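Chromosome-partitioning ATPase Soj (Thermus thermophilus, PDB 1WCV) hydrolyses ATP and, in its ATP-bound state, binds double-stranded DNA cooperatively as nucleoprotein filaments, probably to partition the bacterial chromosome. Local coordinates at residues A[32-45]-A[78-90]. Residues are numbered along the deposited sequence; the frame is centred on the assembly and turned at random.
Sequences ARLGKRVLLVDLDP and DGFHLLPATPDLV
Strands 38-42 and 80-83 run parallel, their axes 23° apart, and L40 sits opposite L82 and bonds to the residues flanking it: L40 N donates to H81 O (2.7 Å) and L40 O accepts from L83 N (2.8 Å). H81 N to V38 O and D42 N to L83 O continue the pairing, and at its start one water bridges K36 O, V38 N and G79 O. On the face of the sheet covered by helix 18-33, L40 lies alongside both F80 and L82, its CD2 4.0 Å from F80 CE2. F80 reaches it with CG tucked between backbone N and carbonyl carbon (chi1 56°). V41 and L83 run side by side on the other face, against helix 61-65. Ahead of strand 38-42, R33 meets D78 end-on in a two-pronged salt bridge. R33 NH2 takes the syn lone pair of D78 OD2 at 2.7 Å, whereas R33 NH1 meets D78 OD1 from above the carboxylate plane; T221 also bonds OD1. Just past strand 80-83, the A85 methyl lies 3.6 Å from D42 CG and against D42 O, which is buried without a partner. D42 OD1 closes an Asx turn with D44 N; D42 OD2 and A85 N both hydrogen-bond to T50 OG1. The contact thus joins an apolar sheet interior in this P-loop ATPase fold to a polar turn that probably helps place D44, bonded through OD1 to Q46 N, its side chain about 5 Å from that of the ATP-binding K20.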
loop_
_atom_site.group_PDB
_atom_site.type_symbol
_atom_site.label_atom_id
_atom_site.label_comp_id
_atom_site.label_asym_id
_atom_site.label_seq_id
_atom_site.Cartn_x
_atom_site.Cartn_y
_atom_site.Cartn_z
ATOM N N ALA A 32 16.544 2.719 9.014
ATOM C CA ALA A 32 17.691 3.521 9.446
ATOM C C ALA A 32 17.509 4.954 8.954
ATOM O O ALA A 32 17.747 5.911 9.689
ATOM C CB ALA A 32 18.972 2.955 8.881
ATOM N N ARG A 33 17.087 5.095 7.704
ATOM C CA ARG A 33 16.879 6.413 7.120
ATOM C C ARG A 33 15.716 7.159 7.763
ATOM O O ARG A 33 15.555 8.360 7.560
ATOM C CB ARG A 33 16.686 6.291 5.605
ATOM C CG ARG A 33 17.987 5.948 4.865
ATOM C CD ARG A 33 17.753 5.649 3.390
ATOM N NE ARG A 33 19.004 5.552 2.632
ATOM C CZ ARG A 33 19.891 4.566 2.747
ATOM N NH1 ARG A 33 19.681 3.561 3.593
ATOM N NH2 ARG A 33 20.996 4.589 2.010
ATOM N N LEU A 34 14.909 6.450 8.545
ATOM C CA LEU A 34 13.793 7.075 9.243
ATOM C C LEU A 34 14.297 7.617 10.576
ATOM O O LEU A 34 13.529 8.157 11.369
ATOM C CB LEU A 34 12.666 6.070 9.492
ATOM C CG LEU A 34 11.768 5.745 8.298
ATOM C CD1 LEU A 34 10.692 4.748 8.720
ATOM C CD2 LEU A 34 11.128 7.027 7.784
ATOM N N GLY A 35 15.596 7.461 10.815
ATOM C CA GLY A 35 16.188 7.948 12.048
ATOM C C GLY A 35 16.170 6.954 13.193
ATOM O O GLY A 35 16.186 7.346 14.362
ATOM N N LYS A 36 16.145 5.668 12.866
ATOM C CA LYS A 36 16.130 4.621 13.885
ATOM C C LYS A 36 17.497 3.954 14.000
ATOM O O LYS A 36 18.174 3.754 12.992
ATOM C CB LYS A 36 15.104 3.545 13.515
ATOM C CG LYS A 36 13.686 4.036 13.275
ATOM C CD LYS A 36 12.981 4.411 14.563
ATOM C CE LYS A 36 11.508 4.680 14.301
ATOM N NZ LYS A 36 10.751 4.978 15.545
ATOM N N ARG A 37 17.907 3.620 15.224
ATOM C CA ARG A 37 19.170 2.913 15.425
ATOM C C ARG A 37 18.754 1.475 15.153
ATOM O O ARG A 37 17.944 0.916 15.888
ATOM C CB ARG A 37 19.658 3.026 16.870
ATOM C CG ARG A 37 19.882 4.441 17.367
ATOM C CD ARG A 37 20.676 4.422 18.663
ATOM N NE ARG A 37 20.429 5.607 19.475
ATOM C CZ ARG A 37 19.282 5.854 20.099
ATOM N NH1 ARG A 37 19.138 6.958 20.817
ATOM N NH2 ARG A 37 18.281 4.990 20.012
ATOM N N VAL A 38 19.308 0.878 14.107
ATOM C CA VAL A 38 18.915 -0.470 13.730
ATOM C C VAL A 38 20.024 -1.504 13.663
ATOM O O VAL A 38 21.110 -1.245 13.147
ATOM C CB VAL A 38 18.211 -0.437 12.357
ATOM C CG1 VAL A 38 17.849 -1.846 11.901
ATOM C CG2 VAL A 38 16.978 0.448 12.439
ATOM N N LEU A 39 19.718 -2.690 14.178
ATOM C CA LEU A 39 20.643 -3.808 14.150
ATOM C C LEU A 39 20.013 -4.921 13.311
ATOM O O LEU A 39 18.879 -5.322 13.558
ATOM C CB LEU A 39 20.901 -4.340 15.562
ATOM C CG LEU A 39 21.724 -5.628 15.608
ATOM C CD1 LEU A 39 23.112 -5.384 15.027
ATOM C CD2 LEU A 39 21.822 -6.111 17.041
ATOM N N LEU A 40 20.735 -5.380 12.299
ATOM C CA LEU A 40 20.260 -6.476 11.465
ATOM C C LEU A 40 21.135 -7.659 11.833
ATOM O O LEU A 40 22.363 -7.567 11.776
ATOM C CB LEU A 40 20.429 -6.172 9.977
ATOM C CG LEU A 40 20.120 -7.325 9.013
ATOM C CD1 LEU A 40 18.661 -7.743 9.154
ATOM C CD2 LEU A 40 20.418 -6.901 7.578
ATOM N N VAL A 41 20.500 -8.761 12.220
ATOM C CA VAL A 41 21.222 -9.967 12.593
ATOM C C VAL A 41 20.974 -11.065 11.572
ATOM O O VAL A 41 19.829 -11.460 11.338
ATOM C CB VAL A 41 20.768 -10.477 13.978
ATOM C CG1 VAL A 41 21.592 -11.687 14.376
ATOM C CG2 VAL A 41 20.893 -9.370 15.020
ATOM N N ASP A 42 22.047 -11.539 10.951
ATOM C CA ASP A 42 21.949 -12.614 9.974
ATOM C C ASP A 42 22.006 -13.918 10.766
ATOM O O ASP A 42 23.045 -14.253 11.340
ATOM C CB ASP A 42 23.122 -12.558 8.989
ATOM C CG ASP A 42 22.926 -13.481 7.795
ATOM O OD1 ASP A 42 22.014 -14.336 7.844
ATOM O OD2 ASP A 42 23.685 -13.362 6.806
ATOM N N LEU A 43 20.892 -14.641 10.812
ATOM C CA LEU A 43 20.849 -15.900 11.551
ATOM C C LEU A 43 20.896 -17.116 10.633
ATOM O O LEU A 43 20.721 -18.249 11.085
ATOM C CB LEU A 43 19.585 -15.963 12.416
ATOM C CG LEU A 43 19.492 -14.979 13.582
ATOM C CD1 LEU A 43 18.136 -15.105 14.264
ATOM C CD2 LEU A 43 20.611 -15.268 14.575
ATOM N N ASP A 44 21.136 -16.888 9.349
ATOM C CA ASP A 44 21.190 -17.984 8.394
ATOM C C ASP A 44 22.622 -18.455 8.196
ATOM O O ASP A 44 23.498 -17.662 7.869
ATOM C CB ASP A 44 20.626 -17.552 7.040
ATOM C CG ASP A 44 20.334 -18.733 6.129
ATOM O OD1 ASP A 44 21.154 -19.673 6.076
ATOM O OD2 ASP A 44 19.285 -18.721 5.458
ATOM N N PRO A 45 22.876 -19.756 8.391
ATOM C CA PRO A 45 24.229 -20.289 8.217
ATOM C C PRO A 45 24.760 -19.993 6.814
ATOM O O PRO A 45 25.968 -19.992 6.586
ATOM C CB PRO A 45 24.042 -21.784 8.460
ATOM C CG PRO A 45 22.921 -21.817 9.453
ATOM C CD PRO A 45 21.961 -20.801 8.882
ATOM N N ASP A 78 25.569 0.939 5.476
ATOM C CA ASP A 78 24.473 1.763 4.977
ATOM C C ASP A 78 23.601 2.403 6.054
ATOM O O ASP A 78 22.371 2.374 5.962
ATOM C CB ASP A 78 23.581 0.951 4.033
ATOM C CG ASP A 78 22.597 1.825 3.268
ATOM O OD1 ASP A 78 21.529 1.321 2.861
ATOM O OD2 ASP A 78 22.902 3.020 3.067
ATOM N N GLY A 79 24.229 2.973 7.072
ATOM C CA GLY A 79 23.464 3.631 8.116
ATOM C C GLY A 79 22.984 2.783 9.279
ATOM O O GLY A 79 22.389 3.313 10.213
ATOM N N PHE A 80 23.208 1.472 9.232
ATOM C CA PHE A 80 22.801 0.621 10.347
ATOM C C PHE A 80 23.915 -0.340 10.743
ATOM O O PHE A 80 25.015 -0.279 10.199
ATOM C CB PHE A 80 21.517 -0.164 10.024
ATOM C CG PHE A 80 21.597 -1.007 8.780
ATOM C CD1 PHE A 80 21.371 -0.449 7.526
ATOM C CD2 PHE A 80 21.870 -2.373 8.864
ATOM C CE1 PHE A 80 21.414 -1.231 6.375
ATOM C CE2 PHE A 80 21.916 -3.166 7.720
ATOM C CZ PHE A 80 21.687 -2.599 6.471
ATOM N N HIS A 81 23.637 -1.215 11.703
ATOM C CA HIS A 81 24.637 -2.177 12.151
ATOM C C HIS A 81 24.235 -3.610 11.829
ATOM O O HIS A 81 23.083 -3.992 12.007
ATOM C CB HIS A 81 24.869 -2.039 13.659
ATOM C CG HIS A 81 25.550 -0.765 14.056
ATOM N ND1 HIS A 81 25.773 -0.422 15.372
ATOM C CD2 HIS A 81 26.062 0.244 13.312
ATOM C CE1 HIS A 81 26.394 0.744 15.421
ATOM N NE2 HIS A 81 26.581 1.169 14.184
ATOM N N LEU A 82 25.199 -4.389 11.351
ATOM C CA LEU A 82 24.981 -5.792 11.008
ATOM C C LEU A 82 25.794 -6.738 11.887
ATOM O O LEU A 82 26.993 -6.545 12.077
ATOM C CB LEU A 82 25.368 -6.055 9.552
ATOM C CG LEU A 82 25.494 -7.539 9.175
ATOM C CD1 LEU A 82 24.105 -8.136 8.909
ATOM C CD2 LEU A 82 26.377 -7.687 7.952
ATOM N N LEU A 83 25.127 -7.749 12.435
ATOM C CA LEU A 83 25.799 -8.769 13.233
ATOM C C LEU A 83 25.830 -9.904 12.213
ATOM O O LEU A 83 24.865 -10.647 12.064
ATOM C CB LEU A 83 24.955 -9.156 14.447
ATOM C CG LEU A 83 25.734 -9.693 15.651
ATOM C CD1 LEU A 83 24.767 -10.341 16.622
ATOM C CD2 LEU A 83 26.779 -10.703 15.200
ATOM N N PRO A 84 26.940 -10.025 11.473
ATOM C CA PRO A 84 27.135 -11.039 10.438
ATOM C C PRO A 84 27.066 -12.507 10.827
ATOM O O PRO A 84 27.135 -12.872 12.001
ATOM C CB PRO A 84 28.494 -10.666 9.855
ATOM C CG PRO A 84 29.214 -10.146 11.036
ATOM C CD PRO A 84 28.184 -9.263 11.687
ATOM N N ALA A 85 26.919 -13.338 9.803
ATOM C CA ALA A 85 26.859 -14.778 9.961
ATOM C C ALA A 85 28.039 -15.341 9.188
ATOM O O ALA A 85 28.470 -14.762 8.186
ATOM C CB ALA A 85 25.549 -15.319 9.398
ATOM N N THR A 86 28.565 -16.464 9.663
ATOM C CA THR A 86 29.706 -17.120 9.035
ATOM C C THR A 86 29.407 -18.613 8.935
ATOM O O THR A 86 28.436 -19.096 9.518
ATOM C CB THR A 86 30.979 -16.950 9.891
ATOM O OG1 THR A 86 30.731 -17.444 11.215
ATOM C CG2 THR A 86 31.377 -15.489 9.983
ATOM N N PRO A 87 30.228 -19.362 8.182
ATOM C CA PRO A 87 29.987 -20.804 8.063
ATOM C C PRO A 87 30.240 -21.497 9.401
ATOM O O PRO A 87 30.241 -22.724 9.499
ATOM C CB PRO A 87 30.975 -21.229 6.978
ATOM C CG PRO A 87 32.093 -20.244 7.130
ATOM C CD PRO A 87 31.350 -18.945 7.324
ATOM N N ASP A 88 30.450 -20.681 10.429
ATOM C CA ASP A 88 30.710 -21.150 11.788
ATOM C C ASP A 88 29.396 -21.271 12.554
ATOM O O ASP A 88 29.287 -22.046 13.505
ATOM C CB ASP A 88 31.622 -20.147 12.499
ATOM C CG ASP A 88 31.967 -20.562 13.915
ATOM O OD1 ASP A 88 32.631 -21.608 14.085
ATOM O OD2 ASP A 88 31.568 -19.847 14.861
ATOM N N LEU A 89 28.403 -20.495 12.126
ATOM C CA LEU A 89 27.091 -20.487 12.760
ATOM C C LEU A 89 26.514 -21.892 12.882
ATOM O O LEU A 89 25.852 -22.225 13.866
ATOM C CB LEU A 89 26.134 -19.619 11.949
ATOM C CG LEU A 89 25.278 -18.637 12.749
ATOM C CD1 LEU A 89 24.320 -17.927 11.798
ATOM C CD2 LEU A 89 24.518 -19.374 13.844
ATOM N N VAL A 90 26.769 -22.714 11.871
ATOM C CA VAL A 90 26.279 -24.091 11.858
ATOM C C VAL A 90 26.500 -24.877 13.165
ATOM O O VAL A 90 25.614 -25.665 13.579
ATOM C CB VAL A 90 26.885 -24.841 10.644
ATOM C CG1 VAL A 90 26.771 -26.316 10.820
ATOM C CG2 VAL A 90 26.180 -24.391 9.384
HETATM O O HOH W 1 20.597 2.451 12.142
#